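Local coordinates for hypothetical protein APE0525 (Aeropyrum pernix, PDB 1ZS7), which is of uncharacterised function but carries a PUA domain and probably binds RNA, perhaps with a role in translation initiation, at residues Lys93-Val98 / Val129-Tyr134. Numbering follows the deposited sequence.
Sequences KGVVLV and VVAALY. With PO4 (phosphate ion), chain F.
Val96 bonds to Ala131 and Leu133, which flank its register partner Ala132, in a parallel strand pair of the PUA domain, where strand 94-98 runs beside strand 129-134 in the mixed sheet. Val96 N donates to Ala131 O at 2.8 Å, and Val96 O accepts from Leu133 N at 2.9 Å; both donors sit nearly in line with the C=O they address. One bond further on, Val98 N reaches Leu133 O at 2.8 Å, with the donor tilted 21° from the plane of that carbonyl. Toward the start of the pair the ladder slackens, and Ala131 N makes a weak bond to Gly94 O at 3.4 Å. Gly94 has no side chain, and Val130 CB packs against its O. There, water 1 bridges Lys93 N and Val129 O, accepting from the first and donating to the second.

Leu133, which buries the most area in this contact, packs against Val95 and Leu97 on one face: its CD2 meets Val95 CG1 at 3.8 Å, the two side chains crossing at about a right angle, while Leu97 CD2 touches its CB. Val95 CG1, anti to the backbone N (chi1 152°), is the branch turned to this leucine. On the other face, small Ala132 suits a place where Leu106 of helix 100-107 packs against it; Val98 CG1 touches Ala132 CB. Strand 117-122 flanks strand 94-98, and strand 140-146 flanks strand 129-134.

At the N-terminal end, the Lys93 chain, extended beyond CG, carries NZ to Pro33 O and to a phosphate, probably from the crystallisation liquor, whose O2 lies 2.9 Å from Lys93 NZ. At the far end, Val98 O meets the Tyr134 ring edge in its plane, 3.6 Å from Tyr134 CD1.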
ATOM      1  N   LYS A  93      10.708  -3.261   2.578  1.00 12.45           N
ATOM      2  CA  LYS A  93      12.135  -3.055   2.369  1.00 13.36           C
ATOM      3  C   LYS A  93      12.558  -1.655   2.817  1.00 13.78           C
ATOM      4  O   LYS A  93      13.668  -1.466   3.295  1.00 14.27           O
ATOM      5  CB  LYS A  93      12.534  -3.328   0.920  1.00 13.13           C
ATOM      6  CG  LYS A  93      12.387  -4.797   0.551  1.00 14.13           C
ATOM      7  CD  LYS A  93      13.071  -5.127  -0.783  1.00 14.44           C
ATOM      8  CE  LYS A  93      13.081  -6.657  -0.958  1.00 16.71           C
ATOM      9  NZ  LYS A  93      13.866  -7.024  -2.169  1.00 19.42           N
ATOM     10  N   GLY A  94      11.648  -0.695   2.697  1.00 13.16           N
ATOM     11  CA  GLY A  94      11.967   0.640   3.141  1.00 14.18           C
ATOM     12  C   GLY A  94      10.767   1.507   3.401  1.00 13.40           C
ATOM     13  O   GLY A  94       9.642   1.216   2.962  1.00 13.30           O
ATOM     14  N   VAL A  95      11.041   2.584   4.119  1.00 13.35           N
ATOM     15  CA  VAL A  95      10.084   3.628   4.413  1.00 13.86           C
ATOM     16  C   VAL A  95      10.763   4.959   4.122  1.00 13.08           C
ATOM     17  O   VAL A  95      11.979   5.100   4.315  1.00 12.98           O
ATOM     18  CB  VAL A  95       9.606   3.489   5.872  1.00 14.26           C
ATOM     19  CG1 VAL A  95       9.185   4.822   6.494  1.00 17.29           C
ATOM     20  CG2 VAL A  95       8.454   2.438   5.903  1.00 15.19           C
ATOM     21  N   VAL A  96      10.001   5.904   3.592  1.00 12.29           N
ATOM     22  CA  VAL A  96      10.507   7.251   3.361  1.00 12.56           C
ATOM     23  C   VAL A  96       9.677   8.173   4.247  1.00 12.72           C
ATOM     24  O   VAL A  96       8.449   8.112   4.224  1.00 12.69           O
ATOM     25  CB  VAL A  96      10.398   7.629   1.870  1.00 12.69           C
ATOM     26  CG1 VAL A  96      10.802   9.091   1.632  1.00 14.41           C
ATOM     27  CG2 VAL A  96      11.303   6.692   1.007  1.00 14.25           C
ATOM     28  N   LEU A  97      10.353   9.010   5.035  1.00 12.71           N
ATOM     29  CA  LEU A  97       9.682   9.959   5.922  1.00 12.16           C
ATOM     30  C   LEU A  97       9.557  11.296   5.196  1.00 11.35           C
ATOM     31  O   LEU A  97      10.512  11.755   4.556  1.00 11.87           O
ATOM     32  CB  LEU A  97      10.501  10.140   7.214  1.00 12.91           C
ATOM     33  CG  LEU A  97      10.783   8.864   8.020  1.00 15.17           C
ATOM     34  CD1 LEU A  97      11.552   9.208   9.294  1.00 17.29           C
ATOM     35  CD2 LEU A  97       9.480   8.158   8.313  1.00 15.28           C
ATOM     36  N   VAL A  98       8.384  11.913   5.276  1.00 10.55           N
ATOM     37  CA  VAL A  98       8.124  13.117   4.488  1.00  9.92           C
ATOM     38  C   VAL A  98       7.674  14.281   5.366  1.00 10.08           C
ATOM     39  O   VAL A  98       7.147  14.082   6.475  1.00  9.05           O
ATOM     40  CB  VAL A  98       7.083  12.868   3.343  1.00  9.94           C
ATOM     41  CG1 VAL A  98       7.432  11.624   2.543  1.00  9.06           C
ATOM     42  CG2 VAL A  98       5.640  12.755   3.901  1.00 10.03           C
ATOM     43  N   VAL A 129       9.200  -1.738  -3.512  1.00 14.05           N
ATOM     44  CA  VAL A 129       7.989  -1.225  -2.846  1.00 12.62           C
ATOM     45  C   VAL A 129       8.374  -0.555  -1.502  1.00 13.15           C
ATOM     46  O   VAL A 129       9.049  -1.165  -0.652  1.00 13.33           O
ATOM     47  CB  VAL A 129       6.925  -2.353  -2.602  1.00 13.24           C
ATOM     48  CG1 VAL A 129       5.646  -1.767  -2.012  1.00 11.75           C
ATOM     49  CG2 VAL A 129       6.629  -3.168  -3.915  1.00  9.75           C
ATOM     50  N   VAL A 130       7.982   0.711  -1.340  1.00 12.33           N
ATOM     51  CA  VAL A 130       8.206   1.448  -0.106  1.00 12.36           C
ATOM     52  C   VAL A 130       6.925   2.169   0.319  1.00 12.41           C
ATOM     53  O   VAL A 130       5.993   2.287  -0.468  1.00 13.70           O
ATOM     54  CB  VAL A 130       9.392   2.453  -0.265  1.00 12.81           C
ATOM     55  CG1 VAL A 130      10.698   1.693  -0.631  1.00 12.48           C
ATOM     56  CG2 VAL A 130       9.074   3.500  -1.311  1.00 12.24           C
ATOM     57  N   ALA A 131       6.852   2.595   1.580  1.00 12.45           N
ATOM     58  CA  ALA A 131       5.759   3.433   2.039  1.00 12.81           C
ATOM     59  C   ALA A 131       6.317   4.799   2.432  1.00 12.44           C
ATOM     60  O   ALA A 131       7.462   4.907   2.881  1.00 12.86           O
ATOM     61  CB  ALA A 131       5.050   2.800   3.226  1.00 12.64           C
ATOM     62  N   ALA A 132       5.498   5.824   2.247  1.00 12.05           N
ATOM     63  CA  ALA A 132       5.795   7.172   2.675  1.00 12.56           C
ATOM     64  C   ALA A 132       4.959   7.486   3.913  1.00 13.22           C
ATOM     65  O   ALA A 132       3.720   7.338   3.904  1.00 13.33           O
ATOM     66  CB  ALA A 132       5.486   8.158   1.560  1.00 13.21           C
ATOM     67  N   LEU A 133       5.652   7.933   4.958  1.00 12.98           N
ATOM     68  CA  LEU A 133       5.067   8.254   6.260  1.00 12.87           C
ATOM     69  C   LEU A 133       5.311   9.709   6.604  1.00 12.76           C
ATOM     70  O   LEU A 133       6.442  10.222   6.429  1.00 12.63           O
ATOM     71  CB  LEU A 133       5.714   7.401   7.361  1.00 13.40           C
ATOM     72  CG  LEU A 133       5.237   5.952   7.591  1.00 15.75           C
ATOM     73  CD1 LEU A 133       5.180   5.098   6.344  1.00 14.21           C
ATOM     74  CD2 LEU A 133       6.118   5.313   8.692  1.00 14.94           C
ATOM     75  N   TYR A 134       4.274  10.363   7.118  1.00 12.28           N
ATOM     76  CA  TYR A 134       4.439  11.720   7.631  1.00 12.18           C
ATOM     77  C   TYR A 134       5.394  11.610   8.812  1.00 12.80           C
ATOM     78  O   TYR A 134       5.175  10.787   9.700  1.00 12.20           O
ATOM     79  CB  TYR A 134       3.086  12.279   8.063  1.00 12.41           C
ATOM     80  CG  TYR A 134       3.138  13.636   8.710  1.00 12.11           C
ATOM     81  CD1 TYR A 134       4.119  14.585   8.349  1.00 12.22           C
ATOM     82  CD2 TYR A 134       2.188  13.997   9.678  1.00 13.17           C
ATOM     83  CE1 TYR A 134       4.156  15.842   8.959  1.00 14.67           C
ATOM     84  CE2 TYR A 134       2.214  15.239  10.272  1.00 14.31           C
ATOM     85  CZ  TYR A 134       3.192  16.161   9.906  1.00 15.41           C
ATOM     86  OH  TYR A 134       3.218  17.399  10.500  1.00 15.64           O
TER
HETATM   87  P   PO4 F 305      17.063  -5.036  -2.338  1.00 44.40           P
HETATM   88  O1  PO4 F 305      15.988  -4.622  -3.311  1.00 42.25           O
HETATM   89  O2  PO4 F 305      16.475  -5.964  -1.291  1.00 44.15           O
HETATM   90  O3  PO4 F 305      18.153  -5.759  -3.106  1.00 44.30           O
HETATM   91  O4  PO4 F 305      17.680  -3.829  -1.657  1.00 44.18           O
HETATM   92  O   HOH W   1       9.035  -3.621   0.440  1.00 11.77           O